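Long-range contacts in lambda phage protein with carbohydrate-binding module (PDB 2A5Z), which is of unknown function but adopts a jelly-roll fold with a carbohydrate-binding module and binds magnesium, consistent with a role in sugar recognition: residues 70-75 against 101-106; 97-102 against 235-240; 132-137 against 239-244; 170-175 against 210-215. All coordinates share one frame; numbering follows the deposited sequence.

How the contacts relate
Contacts 1, 2 and 3 cluster on one side of the chain, whereas contact 4 stands apart, its centre 22 to 27 Å from theirs. Contact 1 pairs two strands of the larger antiparallel sheet. At A101 and S102 it passes into contact 2, where two loops meet at the end of strands 102-107 and 230-234. Contact 3 shares A239 and G240 with contact 2, their centres being about 8 Å apart, and K235 N lies 2.9 Å from A133 O between them. In contact 4, strand 169-178 of the larger sheet meets edge strand 208-213 of the six-stranded one; along the chain it is nested within the loops closed by contacts 2 and 3. Contacts 3 and 4 thus connect the larger sheet toward the six-stranded one.

Contact 1. Residues 70-75 against 101-106; sequences LLSTGN and ASFLAG
The F103 ring carries the S72 hydroxyl at its edge, nearly in its plane, with S72 OG 3.7 Å from F103 CD1; L70 CD2 and the carbonyl oxygen of L71 approach it obliquely. Strands 70-73 and 102-106 form an antiparallel ladder in the larger sheet of the jelly roll, their axes 164° apart. With CG anti to the backbone N (chi1 176°), the F103 ring lies back along the neighbouring strand, side by side with L70. L70 CD2 is thereby 3.9 Å from F103 CZ and also packs on the A105 methyl, while L78 touches both S72 and F103. L71 and L104 make a hydrogen-bonded pair: L71 N reaches L104 O at 2.7 Å and L104 N returns to L71 O at 2.8 Å. The next such pair, T73 with S102, is longer, and the bond from S102 N meets T73 O from above the carbonyl plane (50° out). On the opposite face from F103, T73 OG1 and S102 OG lie 2.8 Å apart; S102 OG is hydrogen-bonded to G144 O. A water bridges the strands, donating to L71 O at 2.9 Å and to S102 OG at 2.8 Å.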
loop_
_atom_site.group_PDB
_atom_site.type_symbol
_atom_site.label_atom_id
_atom_site.label_comp_id
_atom_site.label_asym_id
_atom_site.label_seq_id
_atom_site.Cartn_x
_atom_site.Cartn_y
_atom_site.Cartn_z
ATOM N N LEU C 70 2.430 -0.913 10.974
ATOM C CA LEU C 70 3.856 -0.869 11.285
ATOM C C LEU C 70 4.080 0.318 12.198
ATOM O O LEU C 70 4.260 1.446 11.751
ATOM C CB LEU C 70 4.700 -0.789 10.012
ATOM C CG LEU C 70 4.486 -1.922 8.999
ATOM C CD1 LEU C 70 5.090 -1.552 7.663
ATOM C CD2 LEU C 70 5.043 -3.258 9.527
ATOM N N LEU C 71 4.044 0.041 13.492
ATOM C CA LEU C 71 3.829 1.086 14.478
ATOM C C LEU C 71 5.062 1.339 15.308
ATOM O O LEU C 71 5.568 0.436 15.977
ATOM C CB LEU C 71 2.637 0.717 15.370
ATOM C CG LEU C 71 1.316 0.491 14.621
ATOM C CD1 LEU C 71 0.209 0.021 15.555
ATOM C CD2 LEU C 71 0.907 1.761 13.916
ATOM N N SER C 72 5.548 2.575 15.227
ATOM C CA SER C 72 6.659 3.048 16.035
ATOM C C SER C 72 6.134 3.932 17.160
ATOM O O SER C 72 5.254 4.771 16.937
ATOM C CB SER C 72 7.637 3.834 15.164
ATOM O OG SER C 72 8.301 2.970 14.259
ATOM N N THR C 73 6.648 3.711 18.371
ATOM C CA THR C 73 6.376 4.586 19.514
ATOM C C THR C 73 7.670 4.913 20.265
ATOM O O THR C 73 8.665 4.185 20.152
ATOM C CB THR C 73 5.324 3.980 20.501
ATOM O OG1 THR C 73 5.718 2.661 20.889
ATOM C CG2 THR C 73 3.948 3.925 19.869
ATOM N N GLY C 74 7.650 6.017 21.014
ATOM C CA GLY C 74 8.760 6.401 21.889
ATOM C C GLY C 74 10.056 6.731 21.163
ATOM O O GLY C 74 11.134 6.585 21.728
ATOM N N ASN C 75 9.944 7.191 19.918
ATOM C CA ASN C 75 11.093 7.486 19.064
ATOM C C ASN C 75 12.056 6.307 18.916
ATOM O O ASN C 75 13.278 6.490 18.909
ATOM C CB ASN C 75 11.833 8.744 19.550
ATOM C CG ASN C 75 10.923 9.951 19.626
ATOM O OD1 ASN C 75 10.637 10.587 18.617
ATOM N ND2 ASN C 75 10.453 10.261 20.826
ATOM N N ALA C 101 9.739 2.433 24.492
ATOM C CA ALA C 101 9.771 2.596 23.032
ATOM C C ALA C 101 9.669 1.218 22.387
ATOM O O ALA C 101 10.270 0.246 22.874
ATOM C CB ALA C 101 11.043 3.290 22.599
ATOM N N SER C 102 8.900 1.127 21.307
ATOM C CA SER C 102 8.640 -0.167 20.685
ATOM C C SER C 102 8.390 -0.066 19.184
ATOM O O SER C 102 8.046 0.999 18.667
ATOM C CB SER C 102 7.442 -0.849 21.353
ATOM O OG SER C 102 6.242 -0.115 21.152
ATOM N N PHE C 103 8.582 -1.188 18.498
ATOM C CA PHE C 103 8.097 -1.336 17.137
ATOM C C PHE C 103 7.142 -2.514 17.080
ATOM O O PHE C 103 7.418 -3.586 17.630
ATOM C CB PHE C 103 9.236 -1.503 16.128
ATOM C CG PHE C 103 8.756 -1.754 14.723
ATOM C CD1 PHE C 103 8.282 -0.707 13.940
ATOM C CD2 PHE C 103 8.755 -3.046 14.194
ATOM C CE1 PHE C 103 7.822 -0.943 12.634
ATOM C CE2 PHE C 103 8.300 -3.291 12.894
ATOM C CZ PHE C 103 7.836 -2.242 12.117
ATOM N N LEU C 104 6.015 -2.306 16.417
ATOM C CA LEU C 104 4.976 -3.321 16.340
ATOM C C LEU C 104 4.569 -3.542 14.890
ATOM O O LEU C 104 4.175 -2.598 14.207
ATOM C CB LEU C 104 3.764 -2.899 17.194
ATOM C CG LEU C 104 2.690 -3.938 17.543
ATOM C CD1 LEU C 104 1.878 -3.526 18.785
ATOM C CD2 LEU C 104 1.776 -4.177 16.362
ATOM N N ALA C 105 4.676 -4.784 14.420
ATOM C CA ALA C 105 4.099 -5.175 13.142
ATOM C C ALA C 105 2.915 -6.087 13.423
ATOM O O ALA C 105 3.082 -7.230 13.862
ATOM C CB ALA C 105 5.152 -5.871 12.242
ATOM N N GLY C 106 1.708 -5.576 13.209
ATOM C CA GLY C 106 0.525 -6.319 13.602
ATOM C C GLY C 106 -0.773 -5.907 12.949
ATOM O O GLY C 106 -0.804 -5.011 12.093
HETATM O O HOH W 1 4.872 0.446 18.744
#

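Contact 2. Residues 97-102 against 235-240; sequences TTANAS and KTATAG
A chi1 of 57° sets T97 CG2 beside its own backbone N, from where it meets the A239 methyl, T97 CG2 to A239 CB being 3.9 Å; at N100, a chi1 of -65° and a modest twist of the amide swing OD1 round to the K235 side. N100 is the third residue of a type II beta turn from T98 to A101, its phi positive (74°). The turn's own closing bond, A101 N to T98 O, is weak. Loop 97-102 precedes strand 102-107 and loop 235-240 follows strand 230-234, so the contact joins two loops at one end of the jelly roll's larger sheet. The fit between them rests on methyls and C-H groups: in two CA-H...O contacts A99 CA is 3.4 Å from T236 O and T97 CA 3.5 Å from A237 O, and A99 CB lies 4.2 Å from A237 CB. The A237 methyl also comes within 3.5 Å of T97 O. Q233 NE2 bonds to N100 O, tying the turn to strand 230-234. The polar link across the contact is a water that donates both to N100 OD1 at 2.6 Å and to K235 O at 2.7 Å.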
loop_
_atom_site.group_PDB
_atom_site.type_symbol
_atom_site.label_atom_id
_atom_site.label_comp_id
_atom_site.label_asym_id
_atom_site.label_seq_id
_atom_site.Cartn_x
_atom_site.Cartn_y
_atom_site.Cartn_z
ATOM N N THR C 97 16.066 6.951 24.055
ATOM C CA THR C 97 16.149 7.493 25.406
ATOM C C THR C 97 14.775 7.590 26.073
ATOM O O THR C 97 14.639 8.204 27.129
ATOM C CB THR C 97 16.836 8.875 25.412
ATOM O OG1 THR C 97 16.121 9.763 24.547
ATOM C CG2 THR C 97 18.276 8.752 24.923
ATOM N N THR C 98 13.763 6.992 25.446
ATOM C CA THR C 98 12.414 6.919 26.012
ATOM C C THR C 98 12.118 5.482 26.418
ATOM O O THR C 98 12.246 4.565 25.605
ATOM C CB THR C 98 11.330 7.396 25.002
ATOM O OG1 THR C 98 11.655 8.712 24.524
ATOM C CG2 THR C 98 9.937 7.416 25.640
ATOM N N ALA C 99 11.720 5.294 27.675
ATOM C CA ALA C 99 11.356 3.979 28.192
ATOM C C ALA C 99 10.093 3.471 27.509
ATOM O O ALA C 99 9.173 4.245 27.217
ATOM C CB ALA C 99 11.162 4.029 29.706
ATOM N N ASN C 100 10.065 2.168 27.250
ATOM C CA ASN C 100 8.933 1.489 26.601
ATOM C C ASN C 100 8.770 1.744 25.097
ATOM O O ASN C 100 7.790 1.293 24.493
ATOM C CB ASN C 100 7.615 1.717 27.360
ATOM C CG ASN C 100 7.626 1.104 28.748
ATOM O OD1 ASN C 100 8.368 0.157 29.023
ATOM N ND2 ASN C 100 6.785 1.631 29.629
ATOM N N ALA C 101 9.739 2.433 24.492
ATOM C CA ALA C 101 9.771 2.596 23.032
ATOM C C ALA C 101 9.669 1.218 22.387
ATOM O O ALA C 101 10.270 0.246 22.874
ATOM C CB ALA C 101 11.043 3.290 22.599
ATOM N N SER C 102 8.900 1.127 21.307
ATOM C CA SER C 102 8.640 -0.167 20.685
ATOM C C SER C 102 8.390 -0.066 19.184
ATOM O O SER C 102 8.046 0.999 18.667
ATOM C CB SER C 102 7.442 -0.849 21.353
ATOM O OG SER C 102 6.242 -0.115 21.152
ATOM N N LYS C 235 12.487 -1.722 27.777
ATOM C CA LYS C 235 11.843 -1.369 29.041
ATOM C C LYS C 235 12.507 -0.202 29.764
ATOM O O LYS C 235 11.933 0.347 30.704
ATOM C CB LYS C 235 11.802 -2.574 29.976
ATOM C CG LYS C 235 10.803 -3.649 29.568
ATOM C CD LYS C 235 10.675 -4.719 30.648
ATOM C CE LYS C 235 11.871 -5.655 30.636
ATOM N NZ LYS C 235 11.801 -6.628 31.762
ATOM N N THR C 236 13.716 0.160 29.338
ATOM C CA THR C 236 14.467 1.238 29.980
ATOM C C THR C 236 14.647 2.444 29.057
ATOM O O THR C 236 14.376 2.378 27.845
ATOM C CB THR C 236 15.856 0.770 30.482
ATOM O OG1 THR C 236 16.715 0.514 29.362
ATOM C CG2 THR C 236 15.737 -0.482 31.358
ATOM N N ALA C 237 15.113 3.541 29.647
ATOM C CA ALA C 237 15.312 4.785 28.932
ATOM C C ALA C 237 16.760 4.943 28.460
ATOM O O ALA C 237 17.266 6.064 28.375
ATOM C CB ALA C 237 14.890 5.966 29.810
ATOM N N THR C 238 17.433 3.834 28.149
ATOM C CA THR C 238 18.789 3.942 27.603
ATOM C C THR C 238 18.841 3.563 26.117
ATOM O O THR C 238 18.336 2.513 25.712
ATOM C CB THR C 238 19.890 3.219 28.467
ATOM O OG1 THR C 238 20.326 2.013 27.832
ATOM C CG2 THR C 238 19.408 2.935 29.888
ATOM N N ALA C 239 19.424 4.449 25.314
ATOM C CA ALA C 239 19.495 4.263 23.863
ATOM C C ALA C 239 20.645 3.340 23.469
ATOM O O ALA C 239 21.564 3.129 24.251
ATOM C CB ALA C 239 19.637 5.607 23.164
ATOM N N GLY C 240 20.579 2.791 22.256
ATOM C CA GLY C 240 21.670 1.989 21.714
ATOM C C GLY C 240 21.567 0.496 21.986
ATOM O O GLY C 240 22.423 -0.275 21.545
HETATM O O HOH W 2 9.452 -0.352 31.368
#

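Contact 3. Residues 132-137 against 239-244; sequences PAQLTV and AGISLI
I241 is the first residue of segment 239-244 to touch 132-137. Its CG1 lies anti to the carbonyl carbon (chi1 -58°) and the chain runs on extended, which carries CD1 to within 4.0 Å of A133 CB. The other branch, I241 CG2, sits 3.9 Å from Q134 NE2, so the two branches touch A133 and Q134 in turn. S242 turns its CB away and contributes its carbonyl instead: Q134 NE2 donates to S242 O at 2.8 Å, but the N-H...O angle of 124° makes this bond weak. The same amide nitrogen also donates to A129 O, while Q134 OE1 takes a weak bond from N131 N; partners at both ends probably restrain the rotation of the buried amide.

The two runs of chain point nearly the same way, 15° apart, yet their CA atoms come no closer than 6.2 Å, as between Q134 and L243. Strand 134-137 already pairs with 153-156 and 230-234 in the larger sheet of the jelly roll, and segment 239-244 instead packs against its Q134 and T136 side chains before entering strand 245-254 of the six-stranded sheet. The L243 and Q134 side chains lie alongside one another, pointing opposite ways, with L243 CD2 4.0 Å from Q134 CG. At I244 the side chain crosses that of T136: I244 CD1 is 3.4 Å from T136 OG1 and 3.8 Å from T136 CB. T136 OG1 and T232 OG1 are hydrogen-bonded, and I244 N donates to T232 OG1.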
loop_
_atom_site.group_PDB
_atom_site.type_symbol
_atom_site.label_atom_id
_atom_site.label_comp_id
_atom_site.label_asym_id
_atom_site.label_seq_id
_atom_site.Cartn_x
_atom_site.Cartn_y
_atom_site.Cartn_z
ATOM N N PRO C 132 18.687 -7.328 29.706
ATOM C CA PRO C 132 17.463 -7.486 30.501
ATOM C C PRO C 132 16.335 -6.504 30.136
ATOM O O PRO C 132 15.185 -6.749 30.482
ATOM C CB PRO C 132 17.934 -7.269 31.948
ATOM C CG PRO C 132 19.295 -6.673 31.857
ATOM C CD PRO C 132 19.874 -7.128 30.557
ATOM N N ALA C 133 16.664 -5.436 29.414
ATOM C CA ALA C 133 15.683 -4.436 28.988
ATOM C C ALA C 133 14.872 -4.865 27.753
ATOM O O ALA C 133 13.855 -4.232 27.422
ATOM C CB ALA C 133 16.369 -3.108 28.728
ATOM N N GLN C 134 15.320 -5.930 27.082
ATOM C CA GLN C 134 14.649 -6.425 25.877
ATOM C C GLN C 134 13.387 -7.240 26.190
ATOM O O GLN C 134 13.431 -8.210 26.956
ATOM C CB GLN C 134 15.605 -7.247 25.007
ATOM C CG GLN C 134 16.848 -6.509 24.534
ATOM C CD GLN C 134 17.998 -7.445 24.176
ATOM O OE1 GLN C 134 17.948 -8.652 24.438
ATOM N NE2 GLN C 134 19.048 -6.888 23.579
ATOM N N LEU C 135 12.271 -6.826 25.586
ATOM C CA LEU C 135 10.998 -7.547 25.662
ATOM C C LEU C 135 10.375 -7.616 24.273
ATOM O O LEU C 135 10.080 -6.583 23.661
ATOM C CB LEU C 135 10.025 -6.882 26.662
ATOM C CG LEU C 135 8.566 -7.383 26.761
ATOM C CD1 LEU C 135 8.464 -8.815 27.289
ATOM C CD2 LEU C 135 7.736 -6.465 27.629
ATOM N N THR C 136 10.201 -8.836 23.783
ATOM C CA THR C 136 9.580 -9.090 22.491
ATOM C C THR C 136 8.439 -10.095 22.658
ATOM O O THR C 136 8.525 -11.002 23.487
ATOM C CB THR C 136 10.627 -9.624 21.476
ATOM O OG1 THR C 136 11.723 -8.708 21.413
ATOM C CG2 THR C 136 10.036 -9.768 20.085
ATOM N N VAL C 137 7.366 -9.908 21.889
ATOM C CA VAL C 137 6.225 -10.824 21.889
ATOM C C VAL C 137 5.811 -11.170 20.457
ATOM O O VAL C 137 5.719 -10.295 19.598
ATOM C CB VAL C 137 4.981 -10.238 22.627
ATOM C CG1 VAL C 137 3.873 -11.293 22.730
ATOM C CG2 VAL C 137 5.351 -9.752 24.021
ATOM N N ALA C 239 19.424 4.449 25.314
ATOM C CA ALA C 239 19.495 4.263 23.863
ATOM C C ALA C 239 20.645 3.340 23.469
ATOM O O ALA C 239 21.564 3.129 24.251
ATOM C CB ALA C 239 19.637 5.607 23.164
ATOM N N GLY C 240 20.579 2.791 22.256
ATOM C CA GLY C 240 21.670 1.989 21.714
ATOM C C GLY C 240 21.567 0.496 21.986
ATOM O O GLY C 240 22.423 -0.275 21.545
ATOM N N ILE C 241 20.533 0.090 22.719
ATOM C CA ILE C 241 20.287 -1.324 22.963
ATOM C C ILE C 241 19.574 -1.907 21.750
ATOM O O ILE C 241 18.497 -1.431 21.374
ATOM C CB ILE C 241 19.419 -1.567 24.227
ATOM C CG1 ILE C 241 20.082 -0.975 25.468
ATOM C CG2 ILE C 241 19.135 -3.071 24.404
ATOM C CD1 ILE C 241 19.213 -1.047 26.718
ATOM N N SER C 242 20.181 -2.926 21.140
ATOM C CA SER C 242 19.556 -3.631 20.019
ATOM C C SER C 242 18.353 -4.434 20.500
ATOM O O SER C 242 18.399 -5.069 21.566
ATOM C CB SER C 242 20.549 -4.563 19.317
ATOM O OG SER C 242 21.547 -3.840 18.615
ATOM N N LEU C 243 17.275 -4.374 19.725
ATOM C CA LEU C 243 16.094 -5.209 19.956
ATOM C C LEU C 243 16.067 -6.297 18.888
ATOM O O LEU C 243 17.060 -6.497 18.185
ATOM C CB LEU C 243 14.811 -4.353 19.952
ATOM C CG LEU C 243 14.803 -3.163 20.939
ATOM C CD1 LEU C 243 13.451 -2.466 20.961
ATOM C CD2 LEU C 243 15.211 -3.581 22.352
ATOM N N ILE C 244 14.950 -6.999 18.747
ATOM C CA ILE C 244 14.892 -8.094 17.786
ATOM C C ILE C 244 14.617 -7.565 16.359
ATOM O O ILE C 244 13.729 -6.744 16.158
ATOM C CB ILE C 244 13.925 -9.215 18.291
ATOM C CG1 ILE C 244 14.614 -9.986 19.444
ATOM C CG2 ILE C 244 13.480 -10.141 17.153
ATOM C CD1 ILE C 244 13.799 -11.112 20.091
#

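Contact 4. Residues 170-175 against 210-215; sequences ATETGS and YSYTST
E172 OE2 is held by two donors from segment 210-215, the hydroxyl of Y212 and the amide of T215. T215 N donates at 2.9 Å and 163°, meeting E172 OE2 on its syn side, 35° out of the carboxylate plane. Y212 OH donates to E172 OE2 at a very short 2.4 Å, a length to be read with caution. E172 OE2 lies at the edge of the Y212 ring, near its plane, while the carboxylate and ring planes are 47° apart. An extended side chain, with CG anti to the backbone N, carries the E172 group across to this position, and E172 OE1 takes a bond from A216 N, so the carboxylate is held through both oxygens. Further along, G174 CA packs obliquely on the Y212 ring, 3.4 Å from CE1. Next to it Y210 OH donates to S175 O at 2.6 Å, in the carbonyl plane, and itself accepts from G162 N on strand 159-166. T171 and E172 both face I164 of that strand, forming a classic beta bulge. Strand 169-178 belongs to the larger sheet and 208-213 is an outermost strand of the six-stranded one, so Y210, Y212 and E172 link the two sheets of a jelly-roll sandwich.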
loop_
_atom_site.group_PDB
_atom_site.type_symbol
_atom_site.label_atom_id
_atom_site.label_comp_id
_atom_site.label_asym_id
_atom_site.label_seq_id
_atom_site.Cartn_x
_atom_site.Cartn_y
_atom_site.Cartn_z
ATOM N N ALA C 170 1.939 -12.279 35.580
ATOM C CA ALA C 170 2.102 -13.519 34.832
ATOM C C ALA C 170 1.049 -14.505 35.300
ATOM O O ALA C 170 1.164 -15.067 36.397
ATOM C CB ALA C 170 3.500 -14.090 35.041
ATOM N N THR C 171 0.015 -14.700 34.488
ATOM C CA THR C 171 -1.072 -15.625 34.839
ATOM C C THR C 171 -0.728 -17.075 34.472
ATOM O O THR C 171 -1.278 -18.031 35.038
ATOM C CB THR C 171 -2.411 -15.226 34.170
ATOM O OG1 THR C 171 -2.293 -15.332 32.752
ATOM C CG2 THR C 171 -2.803 -13.796 34.528
ATOM N N GLU C 172 0.205 -17.226 33.539
ATOM C CA GLU C 172 0.551 -18.522 32.977
ATOM C C GLU C 172 1.916 -18.399 32.309
ATOM O O GLU C 172 2.140 -17.475 31.534
ATOM C CB GLU C 172 -0.494 -18.890 31.935
ATOM C CG GLU C 172 -0.597 -20.339 31.660
ATOM C CD GLU C 172 -1.545 -20.617 30.523
ATOM O OE1 GLU C 172 -2.752 -20.320 30.661
ATOM O OE2 GLU C 172 -1.072 -21.143 29.498
ATOM N N THR C 173 2.824 -19.322 32.604
ATOM C CA THR C 173 4.185 -19.250 32.073
ATOM C C THR C 173 4.720 -20.648 31.790
ATOM O O THR C 173 4.785 -21.491 32.688
ATOM C CB THR C 173 5.134 -18.506 33.052
ATOM O OG1 THR C 173 4.632 -17.187 33.298
ATOM C CG2 THR C 173 6.546 -18.390 32.495
ATOM N N GLY C 174 5.098 -20.891 30.538
ATOM C CA GLY C 174 5.724 -22.161 30.167
ATOM C C GLY C 174 7.185 -22.222 30.562
ATOM O O GLY C 174 7.728 -21.263 31.129
ATOM N N SER C 175 7.821 -23.354 30.275
ATOM C CA SER C 175 9.256 -23.511 30.498
ATOM C C SER C 175 10.007 -22.621 29.512
ATOM O O SER C 175 9.467 -22.245 28.467
ATOM C CB SER C 175 9.683 -24.978 30.335
ATOM O OG SER C 175 9.479 -25.412 29.006
ATOM N N TYR C 210 10.982 -25.562 20.225
ATOM C CA TYR C 210 10.184 -25.326 21.416
ATOM C C TYR C 210 8.729 -25.163 20.995
ATOM O O TYR C 210 8.459 -24.599 19.939
ATOM C CB TYR C 210 10.675 -24.041 22.096
ATOM C CG TYR C 210 9.868 -23.589 23.292
ATOM C CD1 TYR C 210 10.156 -24.068 24.569
ATOM C CD2 TYR C 210 8.818 -22.669 23.148
ATOM C CE1 TYR C 210 9.419 -23.649 25.679
ATOM C CE2 TYR C 210 8.077 -22.236 24.252
ATOM C CZ TYR C 210 8.383 -22.735 25.514
ATOM O OH TYR C 210 7.664 -22.318 26.610
ATOM N N SER C 211 7.799 -25.647 21.815
ATOM C CA SER C 211 6.388 -25.275 21.657
ATOM C C SER C 211 5.669 -25.169 23.001
ATOM O O SER C 211 6.039 -25.828 23.977
ATOM C CB SER C 211 5.642 -26.228 20.714
ATOM O OG SER C 211 5.244 -27.402 21.395
ATOM N N TYR C 212 4.645 -24.324 23.034
ATOM C CA TYR C 212 3.804 -24.150 24.214
ATOM C C TYR C 212 2.354 -24.005 23.773
ATOM O O TYR C 212 2.071 -23.247 22.855
ATOM C CB TYR C 212 4.235 -22.904 24.992
ATOM C CG TYR C 212 3.407 -22.627 26.224
ATOM C CD1 TYR C 212 3.676 -23.284 27.419
ATOM C CD2 TYR C 212 2.358 -21.700 26.198
ATOM C CE1 TYR C 212 2.920 -23.045 28.559
ATOM C CE2 TYR C 212 1.597 -21.445 27.345
ATOM C CZ TYR C 212 1.893 -22.131 28.520
ATOM O OH TYR C 212 1.169 -21.909 29.670
ATOM N N THR C 213 1.455 -24.750 24.421
ATOM C CA THR C 213 0.011 -24.589 24.246
ATOM C C THR C 213 -0.594 -24.053 25.544
ATOM O O THR C 213 -0.410 -24.639 26.614
ATOM C CB THR C 213 -0.682 -25.929 23.865
ATOM O OG1 THR C 213 -0.040 -26.486 22.717
ATOM C CG2 THR C 213 -2.156 -25.710 23.525
ATOM N N SER C 214 -1.313 -22.940 25.450
ATOM C CA SER C 214 -1.894 -22.311 26.634
ATOM C C SER C 214 -3.001 -23.150 27.299
ATOM O O SER C 214 -3.653 -23.973 26.651
ATOM C CB SER C 214 -2.388 -20.896 26.306
ATOM O OG SER C 214 -3.623 -20.917 25.612
ATOM N N THR C 215 -3.178 -22.945 28.603
ATOM C CA THR C 215 -4.284 -23.526 29.355
ATOM C C THR C 215 -5.474 -22.574 29.294
ATOM O O THR C 215 -6.596 -22.986 29.001
ATOM C CB THR C 215 -3.882 -23.809 30.829
ATOM O OG1 THR C 215 -2.872 -24.827 30.863
ATOM C CG2 THR C 215 -5.080 -24.285 31.649
#